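Protein disulfide-isomerase A4 (PDB 3EC3) catalyses the rearrangement of disulfide bonds in proteins in the endoplasmic reticulum, this fragment holding its noncatalytic b and b' thioredoxin-like domains. Local coordinates at residues V137-V142 and E177-E182; F207-E212 and S216-E221. The protein carries 1 engineered substitution. One frame throughout, in Å; residues are numbered along the deposited sequence.

Contact 1: V137-V142 and E177-E182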
loop_
_atom_site.group_PDB
_atom_site.type_symbol
_atom_site.label_atom_id
_atom_site.label_comp_id
_atom_site.label_asym_id
_atom_site.label_seq_id
_atom_site.Cartn_x
_atom_site.Cartn_y
_atom_site.Cartn_z
ATOM N N VAL A 137 -10.560 7.845 0.041
ATOM C CA VAL A 137 -10.681 7.020 -1.167
ATOM C C VAL A 137 -10.986 7.844 -2.408
ATOM O O VAL A 137 -11.903 8.656 -2.388
ATOM C CB VAL A 137 -11.794 5.960 -1.030
ATOM C CG1 VAL A 137 -11.763 5.009 -2.300
ATOM C CG2 VAL A 137 -11.600 5.140 0.275
ATOM N N VAL A 138 -10.222 7.629 -3.487
ATOM C CA VAL A 138 -10.463 8.295 -4.765
ATOM C C VAL A 138 -10.934 7.251 -5.796
ATOM O O VAL A 138 -10.218 6.289 -6.120
ATOM C CB VAL A 138 -9.232 9.118 -5.248
ATOM C CG1 VAL A 138 -9.453 9.710 -6.648
ATOM C CG2 VAL A 138 -8.898 10.245 -4.229
ATOM N N TYR A 139 -12.155 7.455 -6.300
ATOM C CA TYR A 139 -12.806 6.489 -7.177
ATOM C C TYR A 139 -12.737 6.888 -8.657
ATOM O O TYR A 139 -13.084 8.016 -9.032
ATOM C CB TYR A 139 -14.293 6.367 -6.819
ATOM C CG TYR A 139 -14.598 5.973 -5.390
ATOM C CD1 TYR A 139 -14.813 6.940 -4.419
ATOM C CD2 TYR A 139 -14.717 4.636 -5.021
ATOM C CE1 TYR A 139 -15.123 6.592 -3.099
ATOM C CE2 TYR A 139 -15.020 4.276 -3.684
ATOM C CZ TYR A 139 -15.214 5.270 -2.743
ATOM O OH TYR A 139 -15.515 4.961 -1.429
ATOM N N TYR A 140 -12.345 5.942 -9.488
ATOM C CA TYR A 140 -12.335 6.127 -10.932
ATOM C C TYR A 140 -12.138 4.799 -11.644
ATOM O O TYR A 140 -12.220 3.755 -11.031
ATOM C CB TYR A 140 -11.306 7.185 -11.401
ATOM C CG TYR A 140 -9.836 6.905 -11.105
ATOM C CD1 TYR A 140 -9.284 7.221 -9.856
ATOM C CD2 TYR A 140 -8.990 6.394 -12.097
ATOM C CE1 TYR A 140 -7.932 7.021 -9.595
ATOM C CE2 TYR A 140 -7.623 6.170 -11.848
ATOM C CZ TYR A 140 -7.114 6.495 -10.583
ATOM O OH TYR A 140 -5.794 6.311 -10.327
ATOM N N SER A 141 -11.882 4.838 -12.947
ATOM C CA SER A 141 -11.621 3.602 -13.682
ATOM C C SER A 141 -10.164 3.200 -13.511
ATOM O O SER A 141 -9.273 3.803 -14.121
ATOM C CB SER A 141 -11.999 3.770 -15.174
ATOM O OG SER A 141 -11.639 2.624 -15.914
ATOM N N VAL A 142 -9.905 2.196 -12.670
ATOM C CA VAL A 142 -8.509 1.850 -12.294
ATOM C C VAL A 142 -8.061 0.668 -13.133
ATOM O O VAL A 142 -8.681 -0.381 -13.078
ATOM C CB VAL A 142 -8.397 1.524 -10.758
ATOM C CG1 VAL A 142 -6.985 0.986 -10.413
ATOM C CG2 VAL A 142 -8.694 2.794 -9.944
ATOM N N GLU A 177 -16.429 0.842 -10.447
ATOM C CA GLU A 177 -17.291 -0.334 -10.710
ATOM C C GLU A 177 -17.170 -1.356 -9.581
ATOM O O GLU A 177 -18.185 -1.819 -9.043
ATOM C CB GLU A 177 -16.911 -1.025 -12.031
ATOM C CG GLU A 177 -17.525 -0.426 -13.288
ATOM C CD GLU A 177 -17.800 -1.469 -14.402
ATOM O OE1 GLU A 177 -17.995 -2.672 -14.095
ATOM O OE2 GLU A 177 -17.829 -1.075 -15.594
ATOM N N ASP A 178 -15.925 -1.698 -9.230
ATOM C CA ASP A 178 -15.611 -2.521 -8.054
ATOM C C ASP A 178 -16.398 -2.032 -6.845
ATOM O O ASP A 178 -16.963 -2.834 -6.077
ATOM C CB ASP A 178 -14.094 -2.475 -7.737
ATOM C CG ASP A 178 -13.649 -3.574 -6.760
ATOM O OD1 ASP A 178 -14.386 -4.578 -6.559
ATOM O OD2 ASP A 178 -12.547 -3.447 -6.188
ATOM N N TYR A 179 -16.462 -0.716 -6.684
ATOM C CA TYR A 179 -17.190 -0.140 -5.539
ATOM C C TYR A 179 -18.498 0.555 -5.907
ATOM O O TYR A 179 -18.896 1.526 -5.262
ATOM C CB TYR A 179 -16.269 0.794 -4.751
ATOM C CG TYR A 179 -15.254 0.037 -3.942
ATOM C CD1 TYR A 179 -13.978 -0.213 -4.441
ATOM C CD2 TYR A 179 -15.575 -0.449 -2.667
ATOM C CE1 TYR A 179 -13.029 -0.916 -3.692
ATOM C CE2 TYR A 179 -14.632 -1.162 -1.908
ATOM C CZ TYR A 179 -13.369 -1.385 -2.423
ATOM O OH TYR A 179 -12.454 -2.102 -1.672
ATOM N N ALA A 180 -19.161 0.051 -6.945
ATOM C CA ALA A 180 -20.432 0.621 -7.431
ATOM C C ALA A 180 -21.433 0.944 -6.312
ATOM O O ALA A 180 -21.972 2.072 -6.234
ATOM C CB ALA A 180 -21.071 -0.306 -8.484
ATOM N N THR A 181 -21.673 -0.032 -5.445
ATOM C CA THR A 181 -22.700 0.151 -4.432
ATOM C C THR A 181 -22.237 1.033 -3.275
ATOM O O THR A 181 -23.040 1.774 -2.727
ATOM C CB THR A 181 -23.436 -1.172 -4.007
ATOM O OG1 THR A 181 -23.943 -1.032 -2.676
ATOM C CG2 THR A 181 -22.523 -2.394 -4.076
ATOM N N GLU A 182 -20.945 0.996 -2.941
ATOM C CA GLU A 182 -20.375 1.977 -2.025
ATOM C C GLU A 182 -20.558 3.403 -2.572
ATOM O O GLU A 182 -20.915 4.311 -1.804
ATOM C CB GLU A 182 -18.882 1.693 -1.776
ATOM C CG GLU A 182 -18.255 2.621 -0.772
ATOM C CD GLU A 182 -16.882 2.169 -0.395
ATOM O OE1 GLU A 182 -16.760 1.477 0.631
ATOM O OE2 GLU A 182 -15.932 2.460 -1.145
#
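Two groups grip OE2 of Glu182: the hydroxyl of Tyr139, whose OH donates a hydrogen bond of 2.6 Å to it, and Arg121 on strand 118-121, whose NH2 forms a salt bridge with the same oxygen. The phenol reaches OE2 from above the carboxylate, 51° out of its plane, while OE2 itself lies at the edge of the tyrosine ring and in the ring plane. The two flat groups are turned strongly against each other, with 76° between their planes. Glu182 spans the gap with an extended chain, its CG anti to the backbone N (chi1 -176°). One face of the Tyr139 ring is covered by CG1 of Val137, 3.5 Å above the plane and offset toward the rim. Both residues belong to strand 135-140, the central strand of the second thioredoxin-like sheet; it is joined to its parallel neighbour 170-175 by a beta-alpha-beta crossover through helix 149-163. Segment 177-182 follows that second strand. It makes a type I turn from Glu177 to Ala180, with Tyr179 at the N-cap of helix 180-185. CB of Tyr179 packs obliquely on the Tyr139 ring, 3.9 Å from CE2, and the two side chains cross at about a right angle. Arg121 makes a cation-pi contact with the Tyr179 ring as well, and the Tyr179 hydroxyl is hydrogen-bonded to OD2 of Asp126.

Contact 2: F207-E212 and S216-E221. Unlike the reference sequence in segment 216-221: Arg220 (reference Gln).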
loop_
_atom_site.group_PDB
_atom_site.type_symbol
_atom_site.label_atom_id
_atom_site.label_comp_id
_atom_site.label_asym_id
_atom_site.label_seq_id
_atom_site.Cartn_x
_atom_site.Cartn_y
_atom_site.Cartn_z
ATOM N N PHE A 207 -18.010 10.549 4.303
ATOM C CA PHE A 207 -18.199 11.903 3.784
ATOM C C PHE A 207 -17.924 11.907 2.287
ATOM O O PHE A 207 -16.868 11.448 1.856
ATOM C CB PHE A 207 -17.278 12.888 4.518
ATOM C CG PHE A 207 -17.384 12.807 6.021
ATOM C CD1 PHE A 207 -16.607 11.900 6.747
ATOM C CD2 PHE A 207 -18.288 13.619 6.711
ATOM C CE1 PHE A 207 -16.716 11.813 8.130
ATOM C CE2 PHE A 207 -18.408 13.543 8.107
ATOM C CZ PHE A 207 -17.623 12.641 8.816
ATOM N N ALA A 208 -18.861 12.411 1.486
ATOM C CA ALA A 208 -18.657 12.398 0.037
ATOM C C ALA A 208 -18.230 13.773 -0.452
ATOM O O ALA A 208 -18.799 14.784 -0.019
ATOM C CB ALA A 208 -19.922 11.946 -0.685
HETATM N N MSE A 209 -17.241 13.812 -1.347
HETATM C CA MSE A 209 -16.785 15.076 -1.931
HETATM C C MSE A 209 -17.765 15.600 -2.959
HETATM O O MSE A 209 -18.138 14.887 -3.886
HETATM C CB MSE A 209 -15.395 14.966 -2.580
HETATM C CG MSE A 209 -14.865 16.310 -3.112
HETATM SE SE MSE A 209 -13.127 16.175 -3.951
HETATM C CE MSE A 209 -13.540 16.539 -5.718
ATOM N N GLU A 210 -18.166 16.858 -2.761
ATOM C CA GLU A 210 -18.934 17.636 -3.726
ATOM C C GLU A 210 -18.303 17.536 -5.111
ATOM O O GLU A 210 -17.219 18.098 -5.331
ATOM C CB GLU A 210 -18.939 19.101 -3.278
ATOM C CG GLU A 210 -19.668 20.032 -4.189
ATOM C CD GLU A 210 -21.118 20.160 -3.811
ATOM O OE1 GLU A 210 -21.711 19.165 -3.340
ATOM O OE2 GLU A 210 -21.663 21.264 -3.980
ATOM N N PRO A 211 -18.963 16.806 -6.045
ATOM C CA PRO A 211 -18.457 16.625 -7.411
ATOM C C PRO A 211 -18.003 17.931 -8.066
ATOM O O PRO A 211 -18.755 18.910 -8.118
ATOM C CB PRO A 211 -19.662 16.035 -8.150
ATOM C CG PRO A 211 -20.357 15.262 -7.115
ATOM C CD PRO A 211 -20.237 16.086 -5.855
ATOM N N GLU A 212 -16.760 17.925 -8.533
ATOM C CA GLU A 212 -16.122 19.087 -9.130
ATOM C C GLU A 212 -15.104 18.531 -10.100
ATOM O O GLU A 212 -14.714 17.363 -9.965
ATOM C CB GLU A 212 -15.389 19.857 -8.036
ATOM C CG GLU A 212 -14.798 21.189 -8.479
ATOM C CD GLU A 212 -13.591 21.570 -7.655
ATOM O OE1 GLU A 212 -12.498 21.707 -8.248
ATOM O OE2 GLU A 212 -13.726 21.703 -6.414
ATOM N N SER A 216 -5.795 18.049 -7.599
ATOM C CA SER A 216 -5.205 18.011 -6.256
ATOM C C SER A 216 -5.746 19.047 -5.276
ATOM O O SER A 216 -6.011 18.723 -4.125
ATOM C CB SER A 216 -3.688 18.088 -6.343
ATOM O OG SER A 216 -3.262 16.851 -6.894
ATOM N N ASP A 217 -5.903 20.277 -5.756
ATOM C CA ASP A 217 -6.484 21.375 -4.964
ATOM C C ASP A 217 -7.846 21.046 -4.370
ATOM O O ASP A 217 -8.068 21.225 -3.161
ATOM C CB ASP A 217 -6.591 22.635 -5.814
ATOM C CG ASP A 217 -5.243 23.251 -6.106
ATOM O OD1 ASP A 217 -4.295 23.008 -5.326
ATOM O OD2 ASP A 217 -5.123 23.973 -7.119
ATOM N N ALA A 218 -8.740 20.551 -5.220
ATOM C CA ALA A 218 -10.079 20.193 -4.811
ATOM C C ALA A 218 -10.019 19.058 -3.789
ATOM O O ALA A 218 -10.670 19.122 -2.726
ATOM C CB ALA A 218 -10.891 19.799 -6.018
ATOM N N LEU A 219 -9.206 18.031 -4.082
ATOM C CA LEU A 219 -8.981 16.989 -3.106
ATOM C C LEU A 219 -8.358 17.531 -1.817
ATOM O O LEU A 219 -8.786 17.157 -0.734
ATOM C CB LEU A 219 -8.128 15.838 -3.692
ATOM C CG LEU A 219 -7.889 14.657 -2.722
ATOM C CD1 LEU A 219 -9.211 13.963 -2.402
ATOM C CD2 LEU A 219 -6.842 13.653 -3.324
ATOM N N ARG A 220 -7.365 18.411 -1.909
ATOM C CA ARG A 220 -6.761 18.966 -0.682
ATOM C C ARG A 220 -7.766 19.750 0.203
ATOM O O ARG A 220 -7.693 19.694 1.436
ATOM C CB ARG A 220 -5.533 19.855 -0.968
ATOM C CG ARG A 220 -4.550 19.830 0.217
ATOM C CD ARG A 220 -3.866 21.147 0.544
ATOM N NE ARG A 220 -3.392 21.129 1.941
ATOM C CZ ARG A 220 -2.150 20.822 2.339
ATOM N NH1 ARG A 220 -1.213 20.529 1.447
ATOM N NH2 ARG A 220 -1.832 20.838 3.639
ATOM N N GLU A 221 -8.689 20.450 -0.452
ATOM C CA GLU A 221 -9.736 21.232 0.223
ATOM C C GLU A 221 -10.728 20.358 0.992
ATOM O O GLU A 221 -11.115 20.684 2.113
ATOM C CB GLU A 221 -10.460 22.103 -0.802
ATOM C CG GLU A 221 -9.524 23.095 -1.480
ATOM C CD GLU A 221 -10.211 24.043 -2.485
ATOM O OE1 GLU A 221 -11.229 23.671 -3.127
ATOM O OE2 GLU A 221 -9.698 25.164 -2.654
#
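Met209, present as selenomethionine, meets Ala218 and Leu219 with the far end of its side chain. From CB the chain runs straight out toward helix 216-227: CG is anti to the backbone N (chi1 -176°) and the selenium is anti to CA, so that CB and CG span the distance to the helix and the last two atoms do the touching. SE comes to rest against the helix backbone, 4.0 Å from O of Ala218 and 4.3 Å from CA of Leu219. A bend at chi3 (113°) then turns CE to the Ala218 methyl, with 4.2 Å between this CE and Ala218 CB. The same methyl is approached by Glu212 at the exposed border of the contact. Both carboxylate oxygens come nearly equally close to it, OE1 at 3.3 Å and OE2 at 3.4 Å from Ala218 CB, a van der Waals contact of a polar group with an apolar one. Nearby, OE2 of Glu212 is 4.6 Å from OE1 of Glu221, a like-charged pair that probably adds mild repulsion at this exposed border. CB of Leu219 points away from segment 207-212, and its side chain touches Val162 and Ala197. At the helix start OD1 of Asp215 accepts a hydrogen bond from Ala218 N. The antiparallel strands 196-200 and 206-208 and helix 216-227 form the C-terminal beta-beta-alpha motif of the thioredoxin fold.

How the contacts relate
Both contacts belong to the second thioredoxin-like domain and reach its sheet, but they lie on different faces of it. Contact 1 joins central strand 135-140 to the start of helix 180-185; contact 2 joins the end of edge strand 206-208 to helix 216-227. Neighbouring residues of the central strand look both ways: Tyr139 serves contact 1, whereas CG2 of Val138 packs 4.1 Å from CD2 of Leu219 in contact 2. Contact 1 is mostly buried and polar, setting a partly exposed carboxylate against a buried phenol. Contact 2 combines apolar packing of buried Met209, Ala218 and Leu219 with exposed Glu212 at its solvent-exposed border.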